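Local coordinates for protein transcobalamin-1 (PDB 4KKI) that binds vitamin B12 with femtomolar affinity, carries it, and protects it from the acidic environment of the stomach, at residues I130-A135 and T139-Y144; K175-G180 and K222-K227. All blocks are in the same frame, centred on the assembly; numbering follows the deposited sequence.

Overall arrangement
Both contacts belong to the alpha6-alpha6 helical barrel of the N-terminal domain and follow one another along the chain, centres about 17 Å apart. Contact 1 is the more buried and local, folding the loop 139-144 back on the end of the preceding helix; contact 2 is partly buried and joins more distant elements, the 3-10 turn and short strand of 175-180 and helix 213-229. The two meet where Tyr-144 packs edge-to-face with Tyr-177, and Pro-140 lies against Asn-176. An amide and a thioether serve the helix end and loop of contact 1, whereas tyrosines meet a leucine and a lysine in contact 2. Thr-142, Asn-143 and Phe-179 line the cyanocobalamin pocket, none touching across its contact.

Contact 1: residues I130-A135 and T139-Y144; sequences IENMEA and TPLTNY
Met-133 and Thr-139 bring the last turns of helix 118-135 and the returning loop to 4.7 Å between their CA atoms, and Thr-139 O faces the helix. There it meets the CA of Met-133 at 3.5 Å in a CA-H...O contact and takes a hydrogen bond from Asn-132 ND2; that bond is modelled implausibly short, with a bent N-H...O angle of 127°, so its exact length is doubtful. An asparagine suits this position because its short amide can reach a loop carbonyl: CG lies anti to the backbone N (chi1 -172°), swinging the amide off the helix toward the loop. Leu-141 CD2 lies over a face of this amide, 3.3 Å from OD1, while its CG packs against Asn-132 CB at 3.8 Å. Met-133 reaches along the loop. Its CG rests on the N-CA edge of Pro-140, 3.5 Å from the N, with CB also close by. The extended part of the chain brings SD to the rim of the Tyr-144 ring, 5.3 Å from the centroid and nearly in the ring plane, a Met-aromatic contact; the bend at chi3 (56°) turns CE toward the hydroxyl. A flexible thioether can follow such a path, while the rigid proline ring gives it a firm apolar surface. Tyr-144 OH is held by His-169 O. The loop leads into helix 144-156, with Asn-143 as its N-cap bonded to Gln-146 N; Asn-143 ND2 and Thr-142 O also bond cyanocobalamin, and helix 163-169 covers Met-133 through His-169.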
loop_
_atom_site.group_PDB
_atom_site.type_symbol
_atom_site.label_atom_id
_atom_site.label_comp_id
_atom_site.label_asym_id
_atom_site.label_seq_id
_atom_site.Cartn_x
_atom_site.Cartn_y
_atom_site.Cartn_z
ATOM N N ILE A 130 -4.580 -14.300 12.253
ATOM C CA ILE A 130 -4.095 -15.675 12.275
ATOM C C ILE A 130 -5.234 -16.664 12.500
ATOM O O ILE A 130 -5.345 -17.672 11.801
ATOM C CB ILE A 130 -3.035 -15.877 13.377
ATOM C CG1 ILE A 130 -1.849 -14.934 13.163
ATOM C CG2 ILE A 130 -2.565 -17.323 13.412
ATOM C CD1 ILE A 130 -1.098 -15.180 11.873
ATOM N N GLU A 131 -6.085 -16.365 13.476
ATOM C CA GLU A 131 -7.189 -17.252 13.822
ATOM C C GLU A 131 -8.244 -17.284 12.722
ATOM O O GLU A 131 -9.016 -18.236 12.619
ATOM C CB GLU A 131 -7.808 -16.844 15.161
ATOM C CG GLU A 131 -6.864 -17.030 16.342
ATOM C CD GLU A 131 -7.378 -16.389 17.615
ATOM O OE1 GLU A 131 -8.496 -15.832 17.596
ATOM O OE2 GLU A 131 -6.661 -16.440 18.637
ATOM N N ASN A 132 -8.270 -16.246 11.895
ATOM C CA ASN A 132 -9.176 -16.234 10.757
ATOM C C ASN A 132 -8.668 -17.141 9.641
ATOM O O ASN A 132 -9.457 -17.753 8.922
ATOM C CB ASN A 132 -9.393 -14.814 10.237
ATOM C CG ASN A 132 -10.481 -14.745 9.186
ATOM O OD1 ASN A 132 -11.663 -14.641 9.507
ATOM N ND2 ASN A 132 -10.086 -14.812 7.921
ATOM N N MET A 133 -7.348 -17.226 9.505
ATOM C CA MET A 133 -6.739 -18.098 8.506
ATOM C C MET A 133 -6.940 -19.562 8.876
ATOM O O MET A 133 -7.126 -20.413 8.006
ATOM C CB MET A 133 -5.248 -17.798 8.360
ATOM C CG MET A 133 -4.944 -16.430 7.778
ATOM S SD MET A 133 -3.178 -16.129 7.594
ATOM C CE MET A 133 -2.700 -17.529 6.585
ATOM N N GLU A 134 -6.895 -19.851 10.172
ATOM C CA GLU A 134 -7.119 -21.204 10.657
ATOM C C GLU A 134 -8.575 -21.595 10.442
ATOM O O GLU A 134 -8.880 -22.746 10.128
ATOM C CB GLU A 134 -6.760 -21.302 12.138
ATOM C CG GLU A 134 -5.314 -20.942 12.441
ATOM C CD GLU A 134 -5.036 -20.806 13.926
ATOM O OE1 GLU A 134 -5.998 -20.836 14.722
ATOM O OE2 GLU A 134 -3.851 -20.665 14.299
ATOM N N ALA A 135 -9.473 -20.629 10.600
ATOM C CA ALA A 135 -10.898 -20.895 10.470
ATOM C C ALA A 135 -11.367 -20.875 9.015
ATOM O O ALA A 135 -12.294 -21.591 8.647
ATOM C CB ALA A 135 -11.698 -19.903 11.307
ATOM N N THR A 139 -7.260 -17.735 4.604
ATOM C CA THR A 139 -7.543 -16.338 4.277
ATOM C C THR A 139 -7.617 -15.489 5.544
ATOM O O THR A 139 -8.415 -15.767 6.437
ATOM C CB THR A 139 -8.861 -16.188 3.487
ATOM O OG1 THR A 139 -8.832 -17.045 2.342
ATOM C CG2 THR A 139 -9.049 -14.757 3.029
ATOM N N PRO A 140 -6.776 -14.448 5.629
ATOM C CA PRO A 140 -6.806 -13.549 6.786
ATOM C C PRO A 140 -8.041 -12.658 6.761
ATOM O O PRO A 140 -8.820 -12.713 5.808
ATOM C CB PRO A 140 -5.539 -12.712 6.607
ATOM C CG PRO A 140 -5.296 -12.719 5.140
ATOM C CD PRO A 140 -5.733 -14.070 4.661
ATOM N N LEU A 141 -8.221 -11.858 7.808
ATOM C CA LEU A 141 -9.325 -10.909 7.863
ATOM C C LEU A 141 -9.158 -9.863 6.773
ATOM O O LEU A 141 -10.131 -9.431 6.156
ATOM C CB LEU A 141 -9.389 -10.239 9.237
ATOM C CG LEU A 141 -9.937 -11.096 10.379
ATOM C CD1 LEU A 141 -9.787 -10.384 11.716
ATOM C CD2 LEU A 141 -11.395 -11.445 10.116
ATOM N N THR A 142 -7.911 -9.466 6.536
ATOM C CA THR A 142 -7.597 -8.495 5.497
ATOM C C THR A 142 -6.746 -9.116 4.387
ATOM O O THR A 142 -7.277 -9.678 3.431
ATOM C CB THR A 142 -6.875 -7.264 6.074
ATOM O OG1 THR A 142 -5.646 -7.669 6.688
ATOM C CG2 THR A 142 -7.751 -6.574 7.111
ATOM N N ASN A 143 -5.428 -9.015 4.522
ATOM C CA ASN A 143 -4.518 -9.493 3.488
ATOM C C ASN A 143 -3.093 -9.616 4.023
ATOM O O ASN A 143 -2.830 -9.280 5.177
ATOM C CB ASN A 143 -4.549 -8.545 2.292
ATOM C CG ASN A 143 -4.328 -7.103 2.693
ATOM O OD1 ASN A 143 -3.222 -6.719 3.067
ATOM N ND2 ASN A 143 -5.380 -6.298 2.628
ATOM N N TYR A 144 -2.174 -10.089 3.186
ATOM C CA TYR A 144 -0.793 -10.284 3.621
ATOM C C TYR A 144 0.012 -8.988 3.652
ATOM O O TYR A 144 1.028 -8.899 4.340
ATOM C CB TYR A 144 -0.081 -11.329 2.760
ATOM C CG TYR A 144 -0.095 -12.721 3.348
ATOM C CD1 TYR A 144 -1.139 -13.147 4.162
ATOM C CD2 TYR A 144 0.947 -13.604 3.101
ATOM C CE1 TYR A 144 -1.150 -14.422 4.700
ATOM C CE2 TYR A 144 0.948 -14.875 3.636
ATOM C CZ TYR A 144 -0.100 -15.280 4.435
ATOM O OH TYR A 144 -0.094 -16.549 4.970
#

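Contact 2: residues K175-G180 and K222-K227; sequences KNYYFG and KSLVEK
Helix 213-229 of the helical barrel is met by the short two-stranded antiparallel sheet 178-179/182-183 and the 3-10 turn leading into it, through Tyr-177 and Tyr-178. Leu-224 lays a methyl over one face of the Tyr-177 ring, a CH-pi contact with CD2 4.0 Å from the centroid and displaced toward the rim, while CD1 lies 3.8 Å from Tyr-177 OH. A branched leucine suits this spot: one methyl covers the ring, the other follows its hydroxyl end. That hydroxyl is bonded to Phe-170 O, and helix 185-203 packs against both residues. Nearer the surface, Lys-227 NZ donates a 2.8 Å hydrogen bond to Tyr-178 OH, which also has a weak bond with Pro-172 O. The lysine chain is extended until its last torsion turns (chi4 -66°), which carries NZ to the edge of the phenol ring; CE is 3.2 Å from the same oxygen. A methionine in place of Lys-227 would probably leave Tyr-178 OH without its amine donor and the Glu-173 carboxylate without its long, weak ion-pair partner. Tyrosine thus plays two parts: Tyr-177 offers an apolar face, and Tyr-178 an oxygen that can accept from an amine that is probably charged.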
loop_
_atom_site.group_PDB
_atom_site.type_symbol
_atom_site.label_atom_id
_atom_site.label_comp_id
_atom_site.label_asym_id
_atom_site.label_seq_id
_atom_site.Cartn_x
_atom_site.Cartn_y
_atom_site.Cartn_z
ATOM N N LYS A 175 -0.615 -18.604 -1.087
ATOM C CA LYS A 175 -1.507 -18.035 -2.093
ATOM C C LYS A 175 -1.758 -16.541 -1.901
ATOM O O LYS A 175 -2.053 -15.828 -2.860
ATOM C CB LYS A 175 -2.841 -18.788 -2.103
ATOM C CG LYS A 175 -3.574 -18.770 -0.770
ATOM C CD LYS A 175 -4.916 -19.480 -0.862
ATOM C CE LYS A 175 -5.661 -19.421 0.463
ATOM N NZ LYS A 175 -6.994 -20.082 0.387
ATOM N N ASN A 176 -1.629 -16.069 -0.665
ATOM C CA ASN A 176 -1.946 -14.682 -0.344
ATOM C C ASN A 176 -0.959 -13.667 -0.908
ATOM O O ASN A 176 -1.166 -12.459 -0.791
ATOM C CB ASN A 176 -2.086 -14.496 1.166
ATOM C CG ASN A 176 -3.309 -15.190 1.723
ATOM O OD1 ASN A 176 -4.426 -14.691 1.598
ATOM N ND2 ASN A 176 -3.105 -16.347 2.343
ATOM N N TYR A 177 0.114 -14.161 -1.516
ATOM C CA TYR A 177 1.076 -13.296 -2.182
ATOM C C TYR A 177 0.621 -12.995 -3.603
ATOM O O TYR A 177 1.220 -12.173 -4.295
ATOM C CB TYR A 177 2.457 -13.953 -2.218
ATOM C CG TYR A 177 3.235 -13.865 -0.925
ATOM C CD1 TYR A 177 3.779 -12.660 -0.499
ATOM C CD2 TYR A 177 3.448 -14.993 -0.143
ATOM C CE1 TYR A 177 4.503 -12.578 0.679
ATOM C CE2 TYR A 177 4.169 -14.920 1.034
ATOM C CZ TYR A 177 4.695 -13.712 1.439
ATOM O OH TYR A 177 5.414 -13.643 2.612
ATOM N N TYR A 178 -0.445 -13.667 -4.032
ATOM C CA TYR A 178 -0.901 -13.579 -5.415
ATOM C C TYR A 178 -2.363 -13.155 -5.523
ATOM O O TYR A 178 -3.219 -13.632 -4.780
ATOM C CB TYR A 178 -0.698 -14.921 -6.125
ATOM C CG TYR A 178 0.710 -15.462 -6.016
ATOM C CD1 TYR A 178 1.087 -16.259 -4.943
ATOM C CD2 TYR A 178 1.663 -15.174 -6.984
ATOM C CE1 TYR A 178 2.373 -16.753 -4.836
ATOM C CE2 TYR A 178 2.953 -15.664 -6.886
ATOM C CZ TYR A 178 3.301 -16.452 -5.810
ATOM O OH TYR A 178 4.580 -16.944 -5.703
ATOM N N PHE A 179 -2.637 -12.246 -6.453
ATOM C CA PHE A 179 -4.006 -11.884 -6.790
ATOM C C PHE A 179 -4.309 -12.440 -8.172
ATOM O O PHE A 179 -4.055 -11.787 -9.183
ATOM C CB PHE A 179 -4.188 -10.368 -6.770
ATOM C CG PHE A 179 -4.033 -9.760 -5.407
ATOM C CD1 PHE A 179 -4.439 -10.449 -4.277
ATOM C CD2 PHE A 179 -3.474 -8.502 -5.256
ATOM C CE1 PHE A 179 -4.296 -9.894 -3.020
ATOM C CE2 PHE A 179 -3.327 -7.941 -4.001
ATOM C CZ PHE A 179 -3.739 -8.638 -2.882
ATOM N N GLY A 180 -4.845 -13.655 -8.205
ATOM C CA GLY A 180 -5.033 -14.366 -9.454
ATOM C C GLY A 180 -3.747 -15.063 -9.846
ATOM O O GLY A 180 -3.228 -15.893 -9.097
ATOM N N LYS A 222 14.889 -14.375 0.232
ATOM C CA LYS A 222 15.565 -14.656 -1.031
ATOM C C LYS A 222 14.570 -14.926 -2.159
ATOM O O LYS A 222 14.692 -14.372 -3.251
ATOM C CB LYS A 222 16.510 -15.849 -0.870
ATOM C CG LYS A 222 17.269 -16.216 -2.134
ATOM C CD LYS A 222 18.282 -17.317 -1.864
ATOM C CE LYS A 222 19.004 -17.736 -3.138
ATOM N NZ LYS A 222 18.078 -18.325 -4.144
ATOM N N SER A 223 13.585 -15.775 -1.882
ATOM C CA SER A 223 12.558 -16.118 -2.861
ATOM C C SER A 223 11.690 -14.911 -3.225
ATOM O O SER A 223 11.375 -14.693 -4.396
ATOM C CB SER A 223 11.685 -17.261 -2.336
ATOM O OG SER A 223 10.618 -17.547 -3.226
ATOM N N LEU A 224 11.310 -14.130 -2.218
ATOM C CA LEU A 224 10.488 -12.942 -2.436
ATOM C C LEU A 224 11.200 -11.878 -3.272
ATOM O O LEU A 224 10.578 -11.224 -4.107
ATOM C CB LEU A 224 10.022 -12.353 -1.103
ATOM C CG LEU A 224 8.974 -13.177 -0.353
ATOM C CD1 LEU A 224 8.650 -12.554 0.998
ATOM C CD2 LEU A 224 7.717 -13.328 -1.197
ATOM N N VAL A 225 12.501 -11.713 -3.047
ATOM C CA VAL A 225 13.301 -10.765 -3.819
ATOM C C VAL A 225 13.344 -11.161 -5.293
ATOM O O VAL A 225 13.189 -10.320 -6.181
ATOM C CB VAL A 225 14.739 -10.656 -3.265
ATOM C CG1 VAL A 225 15.649 -9.926 -4.250
ATOM C CG2 VAL A 225 14.730 -9.954 -1.919
ATOM N N GLU A 226 13.540 -12.450 -5.547
ATOM C CA GLU A 226 13.531 -12.971 -6.907
ATOM C C GLU A 226 12.189 -12.726 -7.597
ATOM O O GLU A 226 12.151 -12.306 -8.754
ATOM C CB GLU A 226 13.874 -14.460 -6.902
ATOM C CG GLU A 226 15.279 -14.749 -6.403
ATOM C CD GLU A 226 15.488 -16.206 -6.057
ATOM O OE1 GLU A 226 14.495 -16.962 -6.031
ATOM O OE2 GLU A 226 16.648 -16.595 -5.807
ATOM N N LYS A 227 11.096 -12.981 -6.883
ATOM C CA LYS A 227 9.754 -12.752 -7.418
ATOM C C LYS A 227 9.484 -11.267 -7.648
ATOM O O LYS A 227 8.793 -10.894 -8.596
ATOM C CB LYS A 227 8.686 -13.331 -6.487
ATOM C CG LYS A 227 8.719 -14.841 -6.351
ATOM C CD LYS A 227 7.741 -15.314 -5.284
ATOM C CE LYS A 227 7.754 -16.827 -5.152
ATOM N NZ LYS A 227 7.240 -17.484 -6.383
#